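Local coordinates for estrogen receptor (Crassostrea gigas, PDB 4N1Y), which is probably a transcription factor of the steroid-receptor family whose ligand-binding domain has become constitutively active, at residues S24-G29 and V35-S40; E46-H51 and E80-N85; P60-L65 and V71-C76. All blocks are in the same frame, centred on the assembly; numbering follows the deposited sequence.

Contact 1. Residues S24-G29 and V35-S40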
loop_
_atom_site.group_PDB
_atom_site.type_symbol
_atom_site.label_atom_id
_atom_site.label_comp_id
_atom_site.label_asym_id
_atom_site.label_seq_id
_atom_site.Cartn_x
_atom_site.Cartn_y
_atom_site.Cartn_z
ATOM N N SER B 24 28.625 0.625 -0.457
ATOM C CA SER B 24 28.347 -0.699 -1.001
ATOM C C SER B 24 29.657 -1.444 -1.210
ATOM O O SER B 24 29.672 -2.675 -1.257
ATOM C CB SER B 24 27.562 -0.629 -2.318
ATOM O OG SER B 24 28.284 0.047 -3.332
ATOM N N HIS B 25 30.752 -0.690 -1.306
ATOM C CA HIS B 25 32.037 -1.239 -1.751
ATOM C C HIS B 25 31.889 -2.134 -2.981
ATOM O O HIS B 25 32.547 -3.169 -3.112
ATOM C CB HIS B 25 32.718 -1.978 -0.601
ATOM C CG HIS B 25 33.067 -1.088 0.549
ATOM N ND1 HIS B 25 32.252 -0.927 1.648
ATOM C CD2 HIS B 25 34.167 -0.333 0.778
ATOM C CE1 HIS B 25 32.824 -0.089 2.496
ATOM N NE2 HIS B 25 33.989 0.281 1.994
ATOM N N HIS B 26 31.011 -1.720 -3.885
ATOM C CA HIS B 26 30.820 -2.445 -5.120
ATOM C C HIS B 26 32.083 -2.329 -5.957
ATOM O O HIS B 26 32.722 -1.277 -5.984
ATOM C CB HIS B 26 29.627 -1.903 -5.898
ATOM C CG HIS B 26 29.427 -2.566 -7.224
ATOM N ND1 HIS B 26 28.687 -3.721 -7.373
ATOM C CD2 HIS B 26 29.908 -2.270 -8.454
ATOM C CE1 HIS B 26 28.696 -4.088 -8.640
ATOM N NE2 HIS B 26 29.434 -3.226 -9.318
ATOM N N ASN B 27 32.437 -3.406 -6.649
ATOM C CA ASN B 27 33.626 -3.389 -7.491
ATOM C C ASN B 27 33.237 -2.937 -8.889
ATOM O O ASN B 27 32.694 -3.709 -9.683
ATOM C CB ASN B 27 34.297 -4.767 -7.538
ATOM C CG ASN B 27 35.530 -4.796 -8.447
ATOM O OD1 ASN B 27 36.163 -3.768 -8.691
ATOM N ND2 ASN B 27 35.873 -5.983 -8.943
ATOM N N HIS B 28 33.505 -1.667 -9.174
ATOM C CA HIS B 28 33.157 -1.084 -10.459
ATOM C C HIS B 28 34.174 -1.514 -11.515
ATOM O O HIS B 28 34.022 -1.224 -12.702
ATOM C CB HIS B 28 33.102 0.439 -10.353
ATOM C CG HIS B 28 32.029 0.942 -9.440
ATOM N ND1 HIS B 28 30.702 0.998 -9.808
ATOM C CD2 HIS B 28 32.088 1.420 -8.175
ATOM C CE1 HIS B 28 29.989 1.486 -8.809
ATOM N NE2 HIS B 28 30.807 1.751 -7.805
ATOM N N GLY B 29 35.213 -2.217 -11.075
ATOM C CA GLY B 29 36.224 -2.700 -11.987
ATOM C C GLY B 29 35.693 -3.798 -12.879
ATOM O O GLY B 29 36.239 -4.037 -13.953
ATOM N N VAL B 35 23.943 -10.484 -12.358
ATOM C CA VAL B 35 24.473 -11.136 -11.176
ATOM C C VAL B 35 25.402 -10.212 -10.391
ATOM O O VAL B 35 25.300 -10.139 -9.164
ATOM C CB VAL B 35 25.215 -12.427 -11.545
ATOM C CG1 VAL B 35 26.022 -12.936 -10.371
ATOM C CG2 VAL B 35 24.218 -13.471 -11.986
ATOM N N HIS B 36 26.269 -9.475 -11.085
ATOM C CA HIS B 36 27.243 -8.631 -10.389
ATOM C C HIS B 36 26.607 -7.519 -9.576
ATOM O O HIS B 36 26.987 -7.296 -8.423
ATOM C CB HIS B 36 28.225 -8.001 -11.370
ATOM C CG HIS B 36 29.337 -7.254 -10.704
ATOM N ND1 HIS B 36 30.090 -7.795 -9.682
ATOM C CD2 HIS B 36 29.819 -6.004 -10.905
ATOM C CE1 HIS B 36 30.989 -6.912 -9.285
ATOM N NE2 HIS B 36 30.848 -5.818 -10.011
ATOM N N LEU B 37 25.623 -6.844 -10.162
ATOM C CA LEU B 37 24.923 -5.779 -9.459
ATOM C C LEU B 37 24.082 -6.328 -8.322
ATOM O O LEU B 37 24.116 -5.803 -7.206
ATOM C CB LEU B 37 24.029 -4.983 -10.412
ATOM C CG LEU B 37 24.681 -4.081 -11.463
ATOM C CD1 LEU B 37 23.623 -3.437 -12.336
ATOM C CD2 LEU B 37 25.516 -3.014 -10.786
ATOM N N LEU B 38 23.316 -7.374 -8.612
ATOM C CA LEU B 38 22.418 -7.948 -7.618
ATOM C C LEU B 38 23.130 -8.472 -6.379
ATOM O O LEU B 38 22.582 -8.387 -5.276
ATOM C CB LEU B 38 21.604 -9.078 -8.236
ATOM C CG LEU B 38 20.442 -8.641 -9.116
ATOM C CD1 LEU B 38 19.650 -9.839 -9.651
ATOM C CD2 LEU B 38 19.571 -7.705 -8.324
ATOM N N ASN B 39 24.360 -8.964 -6.523
ATOM C CA ASN B 39 25.042 -9.479 -5.339
ATOM C C ASN B 39 25.424 -8.303 -4.449
ATOM O O ASN B 39 25.375 -8.415 -3.227
ATOM C CB ASN B 39 26.281 -10.347 -5.690
ATOM C CG ASN B 39 25.919 -11.789 -6.118
ATOM O OD1 ASN B 39 24.867 -12.313 -5.763
ATOM N ND2 ASN B 39 26.810 -12.428 -6.871
ATOM N N SER B 40 25.703 -7.154 -5.052
ATOM C CA SER B 40 25.997 -5.975 -4.253
ATOM C C SER B 40 24.702 -5.459 -3.635
ATOM O O SER B 40 24.662 -5.174 -2.439
ATOM C CB SER B 40 26.669 -4.884 -5.085
ATOM O OG SER B 40 27.953 -5.296 -5.513
HETATM O O HOH W 1 31.304 -5.570 -5.762
#
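H36 NE2 donates to the backbone O of N27. The bond is 2.8 Å long and nearly straight, at 168°. N27 O lies in the ring plane of H36, so the donor N-H is aimed squarely at it. H26 makes the second polar link, with ND1 2.5 Å from S40 OG at the ring edge. Either partner could be the donor. CG of H26 is anti to the backbone N (chi1 177°), which carries the ring in between H36 and S40. CE1 of H26 comes over one face of the H36 ring, off-centre toward the rim, with the planes at 52°. L37 CD2 touches H26 CE1 at 4.0 Å. The contact closes the loop that leads into helix 34-56 of the nuclear-receptor ligand-binding fold. The loop has its own turns. S24 OG accepts from H26 N in an ST turn, and N27 OD1 accepts from G29 N in an Asx turn. A water accepts from N27 N and makes a weak bond with S40 OG. Farther out, L104 of strand 104-107 touches S24, H26 and H28. D103 takes hydrogen bonds from H25 N and H28 NE2.

Contact 2. Residues E46-H51 and E80-N85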
loop_
_atom_site.group_PDB
_atom_site.type_symbol
_atom_site.label_atom_id
_atom_site.label_comp_id
_atom_site.label_asym_id
_atom_site.label_seq_id
_atom_site.Cartn_x
_atom_site.Cartn_y
_atom_site.Cartn_z
ATOM N N GLU B 46 21.384 -6.561 3.204
ATOM C CA GLU B 46 21.560 -7.272 4.461
ATOM C C GLU B 46 22.236 -6.424 5.539
ATOM O O GLU B 46 21.883 -6.522 6.717
ATOM C CB GLU B 46 22.324 -8.570 4.238
ATOM C CG GLU B 46 21.445 -9.742 4.588
ATOM C CD GLU B 46 22.179 -11.048 4.691
ATOM O OE1 GLU B 46 22.800 -11.304 5.746
ATOM O OE2 GLU B 46 22.104 -11.827 3.718
ATOM N N ARG B 47 23.190 -5.585 5.150
ATOM C CA ARG B 47 23.847 -4.726 6.128
ATOM C C ARG B 47 22.847 -3.678 6.626
ATOM O O ARG B 47 22.752 -3.419 7.820
ATOM C CB ARG B 47 25.085 -4.069 5.519
ATOM C CG ARG B 47 26.129 -5.076 5.055
ATOM C CD ARG B 47 27.526 -4.456 4.931
ATOM N NE ARG B 47 27.470 -3.115 4.346
ATOM C CZ ARG B 47 28.311 -2.128 4.634
ATOM N NH1 ARG B 47 29.296 -2.316 5.507
ATOM N NH2 ARG B 47 28.168 -0.950 4.042
ATOM N N GLU B 48 22.056 -3.119 5.716
ATOM C CA GLU B 48 21.082 -2.111 6.108
ATOM C C GLU B 48 20.006 -2.823 6.939
ATOM O O GLU B 48 19.375 -2.224 7.812
ATOM C CB GLU B 48 20.491 -1.368 4.883
ATOM C CG GLU B 48 21.568 -0.680 3.980
ATOM C CD GLU B 48 21.026 0.058 2.730
ATOM O OE1 GLU B 48 19.935 -0.298 2.220
ATOM O OE2 GLU B 48 21.733 0.970 2.224
ATOM N N LEU B 49 19.824 -4.114 6.683
ATOM C CA LEU B 49 18.854 -4.898 7.432
ATOM C C LEU B 49 19.219 -5.047 8.914
ATOM O O LEU B 49 18.371 -4.853 9.787
ATOM C CB LEU B 49 18.688 -6.275 6.790
ATOM C CG LEU B 49 17.514 -7.124 7.288
ATOM C CD1 LEU B 49 16.207 -6.349 7.237
ATOM C CD2 LEU B 49 17.402 -8.422 6.485
ATOM N N VAL B 50 20.473 -5.385 9.198
ATOM C CA VAL B 50 20.956 -5.460 10.577
ATOM C C VAL B 50 20.775 -4.127 11.299
ATOM O O VAL B 50 20.418 -4.079 12.468
ATOM C CB VAL B 50 22.430 -5.862 10.650
ATOM C CG1 VAL B 50 22.910 -5.802 12.080
ATOM C CG2 VAL B 50 22.626 -7.264 10.100
ATOM N N HIS B 51 21.054 -3.044 10.588
ATOM C CA HIS B 51 20.898 -1.700 11.118
ATOM C C HIS B 51 19.453 -1.360 11.463
ATOM O O HIS B 51 19.198 -0.766 12.507
ATOM C CB HIS B 51 21.452 -0.694 10.118
ATOM C CG HIS B 51 22.948 -0.654 10.072
ATOM N ND1 HIS B 51 23.716 -0.175 11.109
ATOM C CD2 HIS B 51 23.817 -1.043 9.112
ATOM C CE1 HIS B 51 24.996 -0.268 10.789
ATOM N NE2 HIS B 51 25.084 -0.791 9.582
ATOM N N GLU B 80 9.969 -2.711 2.701
ATOM C CA GLU B 80 9.411 -1.366 2.564
ATOM C C GLU B 80 10.378 -0.349 3.162
ATOM O O GLU B 80 10.656 0.691 2.566
ATOM C CB GLU B 80 8.053 -1.244 3.255
ATOM C CG GLU B 80 7.069 -2.349 2.947
ATOM C CD GLU B 80 5.800 -2.260 3.794
ATOM O OE1 GLU B 80 5.257 -1.143 3.939
ATOM O OE2 GLU B 80 5.374 -3.299 4.358
ATOM N N LEU B 81 10.921 -0.678 4.329
ATOM C CA LEU B 81 11.860 0.211 4.993
ATOM C C LEU B 81 13.091 0.445 4.129
ATOM O O LEU B 81 13.538 1.576 3.988
ATOM C CB LEU B 81 12.258 -0.352 6.355
ATOM C CG LEU B 81 11.127 -0.278 7.388
ATOM C CD1 LEU B 81 11.477 -1.048 8.663
ATOM C CD2 LEU B 81 10.720 1.174 7.702
ATOM N N LEU B 82 13.636 -0.623 3.550
ATOM C CA LEU B 82 14.769 -0.485 2.653
ATOM C C LEU B 82 14.456 0.483 1.514
ATOM O O LEU B 82 15.240 1.394 1.252
ATOM C CB LEU B 82 15.192 -1.837 2.094
ATOM C CG LEU B 82 15.792 -2.792 3.117
ATOM C CD1 LEU B 82 16.064 -4.139 2.492
ATOM C CD2 LEU B 82 17.086 -2.212 3.676
ATOM N N LEU B 83 13.331 0.262 0.833
ATOM C CA LEU B 83 12.949 1.080 -0.316
ATOM C C LEU B 83 12.595 2.506 0.099
ATOM O O LEU B 83 12.955 3.467 -0.584
ATOM C CB LEU B 83 11.772 0.450 -1.056
ATOM C CG LEU B 83 12.062 -0.979 -1.525
ATOM C CD1 LEU B 83 10.905 -1.556 -2.351
ATOM C CD2 LEU B 83 13.374 -1.042 -2.302
ATOM N N LEU B 84 11.898 2.643 1.222
ATOM C CA LEU B 84 11.544 3.967 1.707
ATOM C C LEU B 84 12.803 4.785 1.940
ATOM O O LEU B 84 12.871 5.950 1.557
ATOM C CB LEU B 84 10.718 3.890 2.990
ATOM C CG LEU B 84 10.405 5.275 3.547
ATOM C CD1 LEU B 84 9.237 5.841 2.788
ATOM C CD2 LEU B 84 10.087 5.226 5.028
ATOM N N ASN B 85 13.800 4.170 2.561
ATOM C CA ASN B 85 15.050 4.856 2.833
ATOM C C ASN B 85 15.755 5.260 1.563
ATOM O O ASN B 85 16.159 6.411 1.387
ATOM C CB ASN B 85 15.979 3.971 3.655
ATOM C CG ASN B 85 15.527 3.832 5.075
ATOM O OD1 ASN B 85 14.664 4.582 5.539
ATOM N ND2 ASN B 85 16.112 2.881 5.789
#
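E48 and L82 meet where segments 46-51 and 80-85 come nearest, their CA atoms 7.4 Å apart. The touching residues are buried. One methyl of L82 does the touching. CD2 lies 3.7 Å from E48 CB, and E48 OE1 is also 3.7 Å from L82 CD2. The methyl therefore sits against the glutamate chain at both its root and its carboxylate end. CG of E48 is anti to its carbonyl carbon (chi1 -57°), and the chain runs on extended, passing L82 at a slant. This is the tight part, and it is small: 121 Å² is buried in all.

The pair joins helix 34-56 to helix 67-89 inside the helical sandwich of the ligand-binding domain. In vertebrate estrogen receptors a glutamate and an arginine bind the phenolic hydroxyl of the estradiol A-ring. E48 and R89 probably correspond to them, though this does not imply hormone binding here. E48 OE1 and R89 form a long, weak ion pair, and the charge of E48 may be partly offset by it.

Around this point the fit is looser. L49 N is 4.5 Å from L82 CD2, but the L49 side chain makes no close contact with segment 80-85. It packs instead on L224 of helix 222-229. L82 also rests on A45 and L52 of helix 34-56, so other turns of the same helix share its grip.

The solvent side lies on the outer face of helix 34-56, where R47 and V50 are exposed. E46 starts away from helix 67-89, and its OE2 forms a salt bridge with K43. L223 of helix 222-229 touches both E46 and V50. By contrast, the far side of helix 67-89 is buried: L81 and L84 pack against Q144 of helix 137-149, and E80 forms a salt bridge with R199.

Contact 3. Residues P60-L65 and V71-C76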
loop_
_atom_site.group_PDB
_atom_site.type_symbol
_atom_site.label_atom_id
_atom_site.label_comp_id
_atom_site.label_asym_id
_atom_site.label_seq_id
_atom_site.Cartn_x
_atom_site.Cartn_y
_atom_site.Cartn_z
ATOM N N PRO B 60 10.298 4.238 20.158
ATOM C CA PRO B 60 9.707 4.236 21.498
ATOM C C PRO B 60 8.445 3.396 21.555
ATOM O O PRO B 60 7.520 3.596 20.767
ATOM C CB PRO B 60 9.414 5.715 21.772
ATOM C CG PRO B 60 9.522 6.384 20.461
ATOM C CD PRO B 60 10.479 5.602 19.645
ATOM N N GLY B 61 8.451 2.432 22.470
ATOM C CA GLY B 61 7.334 1.537 22.672
ATOM C C GLY B 61 7.658 0.147 22.172
ATOM O O GLY B 61 7.181 -0.840 22.727
ATOM N N TYR B 62 8.513 0.069 21.155
ATOM C CA TYR B 62 8.758 -1.175 20.428
ATOM C C TYR B 62 9.333 -2.299 21.303
ATOM O O TYR B 62 8.934 -3.467 21.193
ATOM C CB TYR B 62 9.705 -0.907 19.253
ATOM C CG TYR B 62 9.886 -2.080 18.316
ATOM C CD1 TYR B 62 9.005 -2.276 17.256
ATOM C CD2 TYR B 62 10.923 -2.992 18.486
ATOM C CE1 TYR B 62 9.140 -3.344 16.402
ATOM C CE2 TYR B 62 11.069 -4.067 17.622
ATOM C CZ TYR B 62 10.170 -4.229 16.587
ATOM O OH TYR B 62 10.297 -5.269 15.712
ATOM N N THR B 63 10.261 -1.958 22.183
ATOM C CA THR B 63 10.877 -2.987 22.995
ATOM C C THR B 63 9.920 -3.500 24.078
ATOM O O THR B 63 10.241 -4.435 24.806
ATOM C CB THR B 63 12.164 -2.481 23.620
ATOM O OG1 THR B 63 11.919 -1.226 24.264
ATOM C CG2 THR B 63 13.193 -2.299 22.529
ATOM N N ASP B 64 8.751 -2.879 24.183
ATOM C CA ASP B 64 7.715 -3.356 25.093
ATOM C C ASP B 64 6.693 -4.297 24.431
ATOM O O ASP B 64 5.851 -4.874 25.123
ATOM C CB ASP B 64 7.019 -2.170 25.751
ATOM C CG ASP B 64 7.970 -1.354 26.608
ATOM O OD1 ASP B 64 8.716 -1.961 27.419
ATOM O OD2 ASP B 64 7.993 -0.111 26.447
ATOM N N LEU B 65 6.748 -4.433 23.104
ATOM C CA LEU B 65 5.982 -5.465 22.396
ATOM C C LEU B 65 6.544 -6.864 22.737
ATOM O O LEU B 65 7.702 -6.991 23.150
ATOM C CB LEU B 65 6.042 -5.239 20.887
ATOM C CG LEU B 65 5.642 -3.850 20.393
ATOM C CD1 LEU B 65 5.804 -3.732 18.895
ATOM C CD2 LEU B 65 4.210 -3.559 20.780
ATOM N N VAL B 71 9.597 -9.432 16.125
ATOM C CA VAL B 71 10.073 -10.092 14.931
ATOM C C VAL B 71 9.023 -9.928 13.836
ATOM O O VAL B 71 9.355 -9.578 12.710
ATOM C CB VAL B 71 10.373 -11.582 15.180
ATOM C CG1 VAL B 71 10.596 -12.308 13.866
ATOM C CG2 VAL B 71 11.587 -11.739 16.113
ATOM N N HIS B 72 7.750 -10.098 14.179
ATOM C CA HIS B 72 6.714 -10.110 13.150
ATOM C C HIS B 72 6.628 -8.815 12.381
ATOM O O HIS B 72 6.508 -8.836 11.162
ATOM C CB HIS B 72 5.346 -10.431 13.736
ATOM C CG HIS B 72 4.248 -10.390 12.723
ATOM N ND1 HIS B 72 4.004 -11.428 11.850
ATOM C CD2 HIS B 72 3.311 -9.449 12.456
ATOM C CE1 HIS B 72 2.984 -11.117 11.071
ATOM N NE2 HIS B 72 2.539 -9.925 11.423
ATOM N N LEU B 73 6.682 -7.693 13.086
ATOM C CA LEU B 73 6.638 -6.387 12.446
ATOM C C LEU B 73 7.754 -6.241 11.416
ATOM O O LEU B 73 7.513 -5.902 10.256
ATOM C CB LEU B 73 6.728 -5.294 13.513
ATOM C CG LEU B 73 5.418 -5.232 14.286
ATOM C CD1 LEU B 73 5.454 -4.162 15.307
ATOM C CD2 LEU B 73 4.336 -4.939 13.280
ATOM N N ILE B 74 8.968 -6.545 11.854
ATOM C CA ILE B 74 10.135 -6.539 10.997
ATOM C C ILE B 74 9.955 -7.461 9.784
ATOM O O ILE B 74 10.254 -7.071 8.641
ATOM C CB ILE B 74 11.370 -7.000 11.784
ATOM C CG1 ILE B 74 11.600 -6.081 12.976
ATOM C CG2 ILE B 74 12.587 -7.077 10.888
ATOM C CD1 ILE B 74 12.100 -4.736 12.585
ATOM N N GLU B 75 9.422 -8.660 10.024
ATOM C CA GLU B 75 9.219 -9.618 8.945
ATOM C C GLU B 75 8.250 -9.058 7.901
ATOM O O GLU B 75 8.438 -9.248 6.700
ATOM C CB GLU B 75 8.695 -10.954 9.485
ATOM C CG GLU B 75 9.794 -11.911 9.977
ATOM C CD GLU B 75 9.243 -13.129 10.705
ATOM O OE1 GLU B 75 8.002 -13.278 10.786
ATOM O OE2 GLU B 75 10.054 -13.934 11.211
ATOM N N CYS B 76 7.253 -8.303 8.341
ATOM C CA CYS B 76 6.321 -7.752 7.374
ATOM C C CYS B 76 6.940 -6.642 6.527
ATOM O O CYS B 76 6.821 -6.669 5.302
ATOM C CB CYS B 76 5.063 -7.233 8.067
ATOM S SG CYS B 76 3.998 -8.507 8.787
#
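L73 is the bump that fits between Y62 and L65. Its CD1 methyl touches both: it is 3.6 Å from L65 CD1 and 3.9 Å from Y62 CE1. Y62 and L73 lie alongside, running in opposite senses, while L65 crosses L73 at about a right angle. In return, the hydroxyl end of Y62 enters the hollow between L73 and I74 on helix 67-89. Y62 OH is 3.1 Å from I74 CG1 and 4.2 Å from L73 CB. The Y62 and I74 side chains cross at about a right angle. The tyrosine reaches this far because its CG is anti to the backbone N (chi1 -172°).

The short 3-10 turn at 62-64 puts Y62 and L65 on the same side, both starting toward the helix. The turn belongs to the ligand-binding-domain signature region, which links helix 34-56 to helix 67-89. L148 of helix 137-149 closes the packing by touching Y62, L73 and I74. M165 of helix 159-180 and A56 of helix 34-56 also touch Y62.

The surfaces that meet are apolar except at the hydroxyl. Y62 OH is hydrogen-bonded to Q70 O, and the side chain of Q70 returns a bond from NE2 to L65 O. The buried hydroxyl is thus satisfied, and the bond ties this end of Y62 to the first turns of helix 67-89, while the apolar groups provide the close fit.

Overall arrangement
The three contacts follow helices 34-56 and 67-89 through the ligand-binding domain. Contact 1 uses the start of helix 34-56, and contact 2 lies further along it. Their centres are about 17 Å apart, and their nearest atoms are about 5 Å apart. Contact 2 is centred about 5 Å from the centre of the chain. E48 probably lines the place where related receptors hold their ligand; no ligand contact is claimed here. Contact 3 sits about 15 Å from contact 2, centre to centre, and is nested in the chain loop that contact 2 closes. Both use helix 67-89. Contacts 1 and 3 are about 32 Å apart between centres and do not touch.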